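PDB 1NRW: phosphatase YwpJ from Bacillus subtilis, which dephosphorylates five- and six-carbon sugar phosphates and nucleoside monophosphates in vitro and, less readily, flavin mononucleotide, with magnesium as its cofactor. Local coordinates for residues 173-179 and 206-212; 92-96 and 190-194; 4-8 and 230-236. All coordinates share one frame; numbering follows the deposited sequence.

Contacts 1 and 2 belong to one part of the fold and contact 3 to another. Contact 1 is buried and pairs two adjacent, antiparallel inner strands of the six-stranded sheet; contact 2 packs the helices that lie against that sheet, and the two touch through Leu210 and Tyr192 and through Ile175 and Leu94. Contact 3, about 28 Å from contact 1 between centres, lies in the eight-stranded sheet and pairs two parallel strands whose C-terminal ends lead to metal ligands. Backbone ladders dominate contacts 1 and 3. Contact 2 has no direct hydrogen bond between its helices and relies on stacking; at its partly exposed edge, as in contact 3, opposite charges meet.

Contact 1: residues 173-179 and 206-212; sequences YNILGFS and HNFELSS
The ring of Phe208 presents one face to Gly177, whose CA lies 4.2 Å from the ring centroid in a CH-pi contact while Gly177 O sits over the same face nearer the rim. Asn207 CB comes up to an edge of the Phe178 ring, and Ser179 O lies in the plane of the His206 ring at its edge. The two strands are antiparallel neighbours in the mixed sheet of the cap domain that accompanies the catalytic core in Cof-type HAD phosphatases. Glycine suits position 177: Phe208 CG stands between its own backbone N and carbonyl carbon (chi1 52°), which swings the ring toward the partner strand, where a CB would strike CZ. Ile175 with Leu210 and Gly177 with Phe208 are the hydrogen-bonded pairs; Gly177 N reaches Phe208 O at 2.8 Å, almost straight.

Helix 118-132 covers Leu176 and Phe178 on one sheet face; the Asn174 and Glu209 end of that face turns to the phosphate-binding residues, and there Asn174 ND2 donates to Glu209 OE1 over 2.9 Å. The bond leaves in the amide plane but meets the carboxylate from above its plane. Asn174 ND2 also bonds Gly45 O, and Glu209 OE2 is held by Ser203 OG. A leucine in place of Asn174 would probably leave the buried Glu209 OE1 without this donor and break the tie to Gly45. Tyr173 and Asn174 form a classic beta bulge opposite Phe107, and beside it a water bridges the strands, donating to Tyr173 O at 2.7 Å and accepting from Ser212 N at 2.8 Å.

Contact 2: residues 92-96 and 190-194; sequences DILSW and KRYEH
Arg191 lies flat on the indole of Trp96, and this stack is the tight part of the contact. The guanidinium and the ring are only 7° from parallel, with Arg191 CZ 3.6 Å from the centroid of the Trp96 five-membered ring, a cation-pi interaction. Farther back along the same side chain, Arg191 CD sits 3.4 Å above the centroid of the six-membered ring, so both halves of the indole are used. CG anti to the backbone N (chi1 -175°) and an extended chain give the reach. Tyr192 adds an offset edge-to-face pair, its edge toward the Trp96 face with planes at 80°, and its CE1 rests 3.9 Å from Ile93 CG1. Arginine suits the place because its flat cation stacks while its N-H groups bond at the edge, tyrosine because its ring packs while its OH accepts: Arg191 NE donates to Tyr192 OH, 3.1 Å away in the guanidinium plane.

The other side is looser and wetter. Asp92 OD1 and Arg191 NH2 form a long salt bridge of 3.9 Å, and a water fills in between, donating to Asp92 OD1, accepting from Arg191 NH2 and hydrogen-bonding Tyr192 OH at 2.8 Å. Inward, Ile93 and Tyr192 both press on Leu198 of strand 198-201, while Ile93 and Leu94 rest on Ile175, so helices 87-99 and 182-192 pack together against the cap sheet.

Contact 3: residues 4-8 and 230-236; sequences MKLIA and IPLEETA
Lys5 and Glu234 run side by side and point the same way, with Glu234 OE1 lying against the end of the Lys5 chain and Lys5 NZ bonding it in a 2.6 Å salt bridge. The Lys5 chain is extended until its last torsion (chi4 60°) turns NZ onto the oxygen, which it meets from above the carboxylate plane. Long, flexible, charged chains suit this solvent-facing margin. Behind them oily groups meet: Leu6 CB touches Ile230 CD1 at 4.0 Å and Thr235 CG2 at 3.9 Å. Thr235 can offer its methyl because its OG1 is turned back to donate to Leu232 O at 2.7 Å. Met4, a selenomethionine in this crystal, lays SE 3.8 Å from Ala236 CB.

Beneath the side chains is a parallel pairing in the Rossmann-like core of the HAD fold, with Ala236 N bonded to Leu6 O at 3.0 Å and Ala8 N to Ala236 O at 2.8 Å. Earlier, Glu234 O accepts from Lys5 N and, weakly, from Leu6 N. Strand 6-10 ends at Asp10, the probable nucleophile, and strand 235-239 leads to Asp240; both bind the calcium ion. Backbone bonds thus set the register; the solvent-facing ion pair is likely to add less.

Contact 1: residues 173-179 and 206-212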
loop_
_atom_site.group_PDB
_atom_site.type_symbol
_atom_site.label_atom_id
_atom_site.label_comp_id
_atom_site.label_asym_id
_atom_site.label_seq_id
_atom_site.Cartn_x
_atom_site.Cartn_y
_atom_site.Cartn_z
ATOM N N TYR A 173 -5.922 -7.557 8.915
ATOM C CA TYR A 173 -4.668 -6.824 8.774
ATOM C C TYR A 173 -4.815 -5.343 8.463
ATOM O O TYR A 173 -4.127 -4.510 9.045
ATOM C CB TYR A 173 -3.807 -7.453 7.677
ATOM C CG TYR A 173 -3.480 -8.910 7.890
ATOM C CD1 TYR A 173 -2.993 -9.368 9.116
ATOM C CD2 TYR A 173 -3.641 -9.833 6.859
ATOM C CE1 TYR A 173 -2.676 -10.713 9.306
ATOM C CE2 TYR A 173 -3.327 -11.176 7.036
ATOM C CZ TYR A 173 -2.846 -11.609 8.261
ATOM O OH TYR A 173 -2.533 -12.938 8.433
ATOM N N ASN A 174 -5.705 -5.014 7.531
ATOM C CA ASN A 174 -5.884 -3.627 7.126
ATOM C C ASN A 174 -7.323 -3.469 6.664
ATOM O O ASN A 174 -7.886 -4.377 6.050
ATOM C CB ASN A 174 -4.895 -3.318 5.983
ATOM C CG ASN A 174 -4.783 -1.832 5.658
ATOM O OD1 ASN A 174 -4.915 -0.974 6.528
ATOM N ND2 ASN A 174 -4.498 -1.529 4.389
ATOM N N ILE A 175 -7.920 -2.331 6.994
ATOM C CA ILE A 175 -9.292 -2.042 6.600
ATOM C C ILE A 175 -9.310 -0.729 5.839
ATOM O O ILE A 175 -8.895 0.311 6.361
ATOM C CB ILE A 175 -10.225 -1.921 7.826
ATOM C CG1 ILE A 175 -10.249 -3.248 8.590
ATOM C CG2 ILE A 175 -11.640 -1.554 7.370
ATOM C CD1 ILE A 175 -11.002 -3.186 9.922
ATOM N N LEU A 176 -9.774 -0.785 4.596
ATOM C CA LEU A 176 -9.864 0.409 3.763
ATOM C C LEU A 176 -11.308 0.909 3.770
ATOM O O LEU A 176 -12.239 0.123 3.602
ATOM C CB LEU A 176 -9.425 0.091 2.326
ATOM C CG LEU A 176 -9.488 1.225 1.287
ATOM C CD1 LEU A 176 -8.484 0.954 0.179
ATOM C CD2 LEU A 176 -10.906 1.353 0.717
ATOM N N GLY A 177 -11.470 2.208 4.006
ATOM C CA GLY A 177 -12.779 2.840 4.002
ATOM C C GLY A 177 -12.792 3.849 2.867
ATOM O O GLY A 177 -11.797 4.533 2.641
ATOM N N PHE A 178 -13.914 3.961 2.162
ATOM C CA PHE A 178 -14.006 4.873 1.025
ATOM C C PHE A 178 -15.347 5.592 0.976
ATOM O O PHE A 178 -16.377 5.022 1.333
ATOM C CB PHE A 178 -13.820 4.066 -0.268
ATOM C CG PHE A 178 -14.104 4.832 -1.537
ATOM C CD1 PHE A 178 -13.061 5.347 -2.305
ATOM C CD2 PHE A 178 -15.413 5.002 -1.987
ATOM C CE1 PHE A 178 -13.313 6.017 -3.509
ATOM C CE2 PHE A 178 -15.683 5.670 -3.187
ATOM C CZ PHE A 178 -14.630 6.177 -3.949
ATOM N N SER A 179 -15.318 6.845 0.531
ATOM C CA SER A 179 -16.539 7.630 0.361
ATOM C C SER A 179 -16.307 8.742 -0.652
ATOM O O SER A 179 -15.250 9.370 -0.660
ATOM C CB SER A 179 -17.000 8.257 1.678
ATOM O OG SER A 179 -18.225 8.946 1.478
ATOM N N HIS A 206 -10.022 9.709 -1.805
ATOM C CA HIS A 206 -11.298 9.365 -1.195
ATOM C C HIS A 206 -11.299 8.140 -0.288
ATOM O O HIS A 206 -12.337 7.505 -0.088
ATOM C CB HIS A 206 -12.372 9.232 -2.274
ATOM C CG HIS A 206 -12.586 10.492 -3.054
ATOM N ND1 HIS A 206 -11.758 10.879 -4.086
ATOM C CD2 HIS A 206 -13.500 11.483 -2.913
ATOM C CE1 HIS A 206 -12.150 12.054 -4.545
ATOM N NE2 HIS A 206 -13.204 12.444 -3.851
ATOM N N ASN A 207 -10.140 7.801 0.264
ATOM C CA ASN A 207 -10.089 6.675 1.181
ATOM C C ASN A 207 -9.221 6.967 2.388
ATOM O O ASN A 207 -8.553 8.007 2.472
ATOM C CB ASN A 207 -9.593 5.381 0.483
ATOM C CG ASN A 207 -8.065 5.312 0.319
ATOM O OD1 ASN A 207 -7.302 5.731 1.189
ATOM N ND2 ASN A 207 -7.624 4.744 -0.797
ATOM N N PHE A 208 -9.308 6.060 3.351
ATOM C CA PHE A 208 -8.487 6.083 4.546
ATOM C C PHE A 208 -8.313 4.610 4.875
ATOM O O PHE A 208 -9.152 3.783 4.507
ATOM C CB PHE A 208 -9.130 6.875 5.703
ATOM C CG PHE A 208 -10.539 6.471 6.046
ATOM C CD1 PHE A 208 -10.787 5.456 6.967
ATOM C CD2 PHE A 208 -11.618 7.157 5.498
ATOM C CE1 PHE A 208 -12.095 5.135 7.342
ATOM C CE2 PHE A 208 -12.929 6.847 5.866
ATOM C CZ PHE A 208 -13.167 5.836 6.789
ATOM N N GLU A 209 -7.195 4.272 5.505
ATOM C CA GLU A 209 -6.918 2.888 5.857
ATOM C C GLU A 209 -6.611 2.790 7.340
ATOM O O GLU A 209 -5.976 3.674 7.913
ATOM C CB GLU A 209 -5.727 2.356 5.048
ATOM C CG GLU A 209 -5.977 2.261 3.535
ATOM C CD GLU A 209 -4.749 1.791 2.762
ATOM O OE1 GLU A 209 -3.861 1.144 3.367
ATOM O OE2 GLU A 209 -4.677 2.055 1.541
ATOM N N LEU A 210 -7.068 1.704 7.949
ATOM C CA LEU A 210 -6.850 1.469 9.366
ATOM C C LEU A 210 -6.192 0.117 9.602
ATOM O O LEU A 210 -6.690 -0.915 9.152
ATOM C CB LEU A 210 -8.188 1.517 10.112
ATOM C CG LEU A 210 -8.882 2.880 10.171
ATOM C CD1 LEU A 210 -10.338 2.697 10.582
ATOM C CD2 LEU A 210 -8.152 3.785 11.151
ATOM N N SER A 211 -5.063 0.130 10.301
ATOM C CA SER A 211 -4.358 -1.101 10.640
ATOM C C SER A 211 -4.003 -0.971 12.118
ATOM O O SER A 211 -4.298 0.058 12.733
ATOM C CB SER A 211 -3.098 -1.258 9.781
ATOM O OG SER A 211 -2.283 -0.104 9.853
ATOM N N SER A 212 -3.389 -1.997 12.695
ATOM C CA SER A 212 -3.036 -1.926 14.107
ATOM C C SER A 212 -1.953 -0.875 14.344
ATOM O O SER A 212 -1.238 -0.483 13.420
ATOM C CB SER A 212 -2.563 -3.288 14.607
ATOM O OG SER A 212 -2.520 -3.306 16.026
HETATM O O HOH W 1 -2.931 -4.508 11.438
#

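Contact 2: residues 92-96 and 190-194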
loop_
_atom_site.group_PDB
_atom_site.type_symbol
_atom_site.label_atom_id
_atom_site.label_comp_id
_atom_site.label_asym_id
_atom_site.label_seq_id
_atom_site.Cartn_x
_atom_site.Cartn_y
_atom_site.Cartn_z
ATOM N N ASP A 92 -15.828 -3.365 15.755
ATOM C CA ASP A 92 -16.272 -2.001 15.989
ATOM C C ASP A 92 -16.137 -1.149 14.727
ATOM O O ASP A 92 -17.072 -0.459 14.325
ATOM C CB ASP A 92 -15.439 -1.391 17.117
ATOM C CG ASP A 92 -16.161 -0.280 17.841
ATOM O OD1 ASP A 92 -16.547 0.712 17.185
ATOM O OD2 ASP A 92 -16.344 -0.406 19.073
ATOM N N ILE A 93 -14.962 -1.203 14.110
ATOM C CA ILE A 93 -14.691 -0.435 12.901
ATOM C C ILE A 93 -15.600 -0.821 11.741
ATOM O O ILE A 93 -16.194 0.043 11.093
ATOM C CB ILE A 93 -13.222 -0.622 12.453
ATOM C CG1 ILE A 93 -12.283 -0.077 13.531
ATOM C CG2 ILE A 93 -12.984 0.086 11.127
ATOM C CD1 ILE A 93 -10.822 -0.400 13.301
ATOM N N LEU A 94 -15.706 -2.116 11.474
ATOM C CA LEU A 94 -16.529 -2.589 10.371
ATOM C C LEU A 94 -18.011 -2.310 10.580
ATOM O O LEU A 94 -18.718 -1.956 9.635
ATOM C CB LEU A 94 -16.283 -4.082 10.142
ATOM C CG LEU A 94 -14.823 -4.375 9.764
ATOM C CD1 LEU A 94 -14.583 -5.872 9.684
ATOM C CD2 LEU A 94 -14.504 -3.712 8.427
ATOM N N SER A 95 -18.485 -2.457 11.813
ATOM C CA SER A 95 -19.891 -2.192 12.093
ATOM C C SER A 95 -20.184 -0.727 11.790
ATOM O O SER A 95 -21.218 -0.400 11.203
ATOM C CB SER A 95 -20.216 -2.496 13.560
ATOM O OG SER A 95 -19.478 -1.658 14.430
ATOM N N TRP A 96 -19.267 0.154 12.180
ATOM C CA TRP A 96 -19.438 1.584 11.940
ATOM C C TRP A 96 -19.386 1.920 10.446
ATOM O O TRP A 96 -20.256 2.628 9.933
ATOM C CB TRP A 96 -18.362 2.387 12.681
ATOM C CG TRP A 96 -18.575 3.874 12.585
ATOM C CD1 TRP A 96 -19.512 4.613 13.250
ATOM C CD2 TRP A 96 -17.878 4.789 11.726
ATOM N NE1 TRP A 96 -19.445 5.930 12.856
ATOM C CE2 TRP A 96 -18.452 6.067 11.923
ATOM C CE3 TRP A 96 -16.826 4.654 10.809
ATOM C CZ2 TRP A 96 -18.010 7.202 11.233
ATOM C CZ3 TRP A 96 -16.386 5.788 10.123
ATOM C CH2 TRP A 96 -16.980 7.042 10.341
ATOM N N LYS A 190 -11.680 12.029 11.733
ATOM C CA LYS A 190 -11.854 12.545 13.092
ATOM C C LYS A 190 -12.102 11.432 14.103
ATOM O O LYS A 190 -11.649 11.500 15.249
ATOM C CB LYS A 190 -13.033 13.521 13.153
ATOM C CG LYS A 190 -12.858 14.798 12.358
ATOM C CD LYS A 190 -14.093 15.680 12.492
ATOM C CE LYS A 190 -13.988 16.929 11.627
ATOM N NZ LYS A 190 -15.216 17.768 11.714
ATOM N N ARG A 191 -12.828 10.409 13.672
ATOM C CA ARG A 191 -13.166 9.288 14.536
ATOM C C ARG A 191 -11.981 8.433 14.972
ATOM O O ARG A 191 -11.957 7.941 16.098
ATOM C CB ARG A 191 -14.206 8.403 13.838
ATOM C CG ARG A 191 -14.738 7.256 14.686
ATOM C CD ARG A 191 -15.754 6.431 13.904
ATOM N NE ARG A 191 -16.269 5.304 14.677
ATOM C CZ ARG A 191 -17.157 5.412 15.660
ATOM N NH1 ARG A 191 -17.640 6.602 15.991
ATOM N NH2 ARG A 191 -17.561 4.330 16.313
ATOM N N TYR A 192 -10.990 8.271 14.098
ATOM C CA TYR A 192 -9.841 7.426 14.414
ATOM C C TYR A 192 -8.483 8.108 14.537
ATOM O O TYR A 192 -7.505 7.465 14.918
ATOM C CB TYR A 192 -9.744 6.310 13.371
ATOM C CG TYR A 192 -10.978 5.444 13.325
ATOM C CD1 TYR A 192 -11.259 4.548 14.354
ATOM C CD2 TYR A 192 -11.892 5.552 12.277
ATOM C CE1 TYR A 192 -12.421 3.779 14.344
ATOM C CE2 TYR A 192 -13.058 4.788 12.259
ATOM C CZ TYR A 192 -13.315 3.906 13.296
ATOM O OH TYR A 192 -14.463 3.148 13.292
ATOM N N GLU A 193 -8.412 9.399 14.238
ATOM C CA GLU A 193 -7.131 10.092 14.297
ATOM C C GLU A 193 -6.470 10.080 15.678
ATOM O O GLU A 193 -5.252 10.219 15.780
ATOM C CB GLU A 193 -7.280 11.530 13.782
ATOM C CG GLU A 193 -8.016 12.492 14.698
ATOM C CD GLU A 193 -8.214 13.858 14.055
ATOM O OE1 GLU A 193 -7.367 14.249 13.224
ATOM O OE2 GLU A 193 -9.206 14.546 14.383
ATOM N N HIS A 194 -7.262 9.897 16.733
ATOM C CA HIS A 194 -6.721 9.869 18.093
ATOM C C HIS A 194 -6.687 8.472 18.715
ATOM O O HIS A 194 -6.317 8.322 19.881
ATOM C CB HIS A 194 -7.523 10.801 19.008
ATOM C CG HIS A 194 -7.379 12.253 18.673
ATOM N ND1 HIS A 194 -6.161 12.896 18.659
ATOM C CD2 HIS A 194 -8.303 13.189 18.348
ATOM C CE1 HIS A 194 -6.339 14.165 18.338
ATOM N NE2 HIS A 194 -7.630 14.369 18.144
HETATM O O HOH W 2 -15.097 2.264 15.869
#

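Contact 3: residues 4-8 and 230-236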
loop_
_atom_site.group_PDB
_atom_site.type_symbol
_atom_site.label_atom_id
_atom_site.label_comp_id
_atom_site.label_asym_id
_atom_site.label_seq_id
_atom_site.Cartn_x
_atom_site.Cartn_y
_atom_site.Cartn_z
HETATM N N MSE A 4 23.621 2.539 0.304
HETATM C CA MSE A 4 22.344 1.924 0.770
HETATM C C MSE A 4 22.403 0.404 0.702
HETATM O O MSE A 4 22.879 -0.168 -0.280
HETATM C CB MSE A 4 21.173 2.422 -0.086
HETATM C CG MSE A 4 20.949 3.924 -0.053
HETATM SE SE MSE A 4 20.483 4.604 1.699
HETATM C CE MSE A 4 22.211 5.317 2.204
ATOM N N LYS A 5 21.913 -0.252 1.748
ATOM C CA LYS A 5 21.899 -1.707 1.791
ATOM C C LYS A 5 20.475 -2.241 1.655
ATOM O O LYS A 5 20.270 -3.414 1.345
ATOM C CB LYS A 5 22.517 -2.208 3.098
ATOM C CG LYS A 5 24.039 -2.128 3.139
ATOM C CD LYS A 5 24.585 -2.798 4.392
ATOM C CE LYS A 5 26.106 -2.907 4.356
ATOM N NZ LYS A 5 26.767 -1.576 4.253
ATOM N N LEU A 6 19.500 -1.372 1.896
ATOM C CA LEU A 6 18.092 -1.742 1.795
ATOM C C LEU A 6 17.308 -0.578 1.195
ATOM O O LEU A 6 17.481 0.574 1.598
ATOM C CB LEU A 6 17.531 -2.097 3.180
ATOM C CG LEU A 6 16.077 -2.591 3.266
ATOM C CD1 LEU A 6 15.859 -3.299 4.593
ATOM C CD2 LEU A 6 15.110 -1.426 3.126
ATOM N N ILE A 7 16.454 -0.881 0.222
ATOM C CA ILE A 7 15.645 0.146 -0.421
ATOM C C ILE A 7 14.183 -0.285 -0.425
ATOM O O ILE A 7 13.851 -1.344 -0.955
ATOM C CB ILE A 7 16.097 0.387 -1.879
ATOM C CG1 ILE A 7 17.563 0.834 -1.893
ATOM C CG2 ILE A 7 15.213 1.439 -2.540
ATOM C CD1 ILE A 7 18.178 0.871 -3.271
ATOM N N ALA A 8 13.327 0.533 0.186
ATOM C CA ALA A 8 11.890 0.260 0.262
ATOM C C ALA A 8 11.199 1.053 -0.846
ATOM O O ALA A 8 11.407 2.261 -0.975
ATOM C CB ALA A 8 11.353 0.673 1.628
ATOM N N ILE A 230 20.683 -4.308 9.316
ATOM C CA ILE A 230 20.990 -3.169 8.462
ATOM C C ILE A 230 20.597 -1.876 9.165
ATOM O O ILE A 230 19.433 -1.679 9.508
ATOM C CB ILE A 230 20.230 -3.254 7.119
ATOM C CG1 ILE A 230 20.647 -4.519 6.367
ATOM C CG2 ILE A 230 20.512 -2.014 6.282
ATOM C CD1 ILE A 230 19.866 -4.768 5.089
ATOM N N PRO A 231 21.570 -0.980 9.398
ATOM C CA PRO A 231 21.321 0.304 10.065
ATOM C C PRO A 231 20.344 1.137 9.237
ATOM O O PRO A 231 20.411 1.131 8.009
ATOM C CB PRO A 231 22.710 0.946 10.112
ATOM C CG PRO A 231 23.639 -0.226 10.109
ATOM C CD PRO A 231 23.003 -1.143 9.095
ATOM N N LEU A 232 19.443 1.854 9.901
ATOM C CA LEU A 232 18.483 2.679 9.176
ATOM C C LEU A 232 19.190 3.743 8.345
ATOM O O LEU A 232 18.664 4.198 7.331
ATOM C CB LEU A 232 17.498 3.338 10.144
ATOM C CG LEU A 232 16.470 2.391 10.765
ATOM C CD1 LEU A 232 15.592 3.152 11.741
ATOM C CD2 LEU A 232 15.626 1.767 9.656
ATOM N N GLU A 233 20.388 4.136 8.772
ATOM C CA GLU A 233 21.153 5.144 8.041
ATOM C C GLU A 233 21.521 4.613 6.657
ATOM O O GLU A 233 21.827 5.381 5.744
ATOM C CB GLU A 233 22.432 5.511 8.808
ATOM C CG GLU A 233 22.200 6.194 10.155
ATOM C CD GLU A 233 21.453 5.319 11.153
ATOM O OE1 GLU A 233 21.851 4.149 11.343
ATOM O OE2 GLU A 233 20.470 5.807 11.754
ATOM N N GLU A 234 21.486 3.293 6.508
ATOM C CA GLU A 234 21.811 2.656 5.239
ATOM C C GLU A 234 20.566 2.134 4.514
ATOM O O GLU A 234 20.632 1.158 3.763
ATOM C CB GLU A 234 22.802 1.515 5.471
ATOM C CG GLU A 234 24.208 1.998 5.810
ATOM C CD GLU A 234 25.084 0.901 6.378
ATOM O OE1 GLU A 234 25.173 -0.176 5.759
ATOM O OE2 GLU A 234 25.690 1.120 7.447
ATOM N N THR A 235 19.438 2.792 4.750
ATOM C CA THR A 235 18.185 2.419 4.101
ATOM C C THR A 235 17.580 3.648 3.434
ATOM O O THR A 235 17.771 4.776 3.898
ATOM C CB THR A 235 17.148 1.871 5.109
ATOM O OG1 THR A 235 16.726 2.922 5.989
ATOM C CG2 THR A 235 17.739 0.733 5.922
ATOM N N ALA A 236 16.857 3.422 2.342
ATOM C CA ALA A 236 16.188 4.497 1.618
ATOM C C ALA A 236 14.763 4.022 1.344
ATOM O O ALA A 236 14.517 2.819 1.249
ATOM C CB ALA A 236 16.904 4.785 0.303
#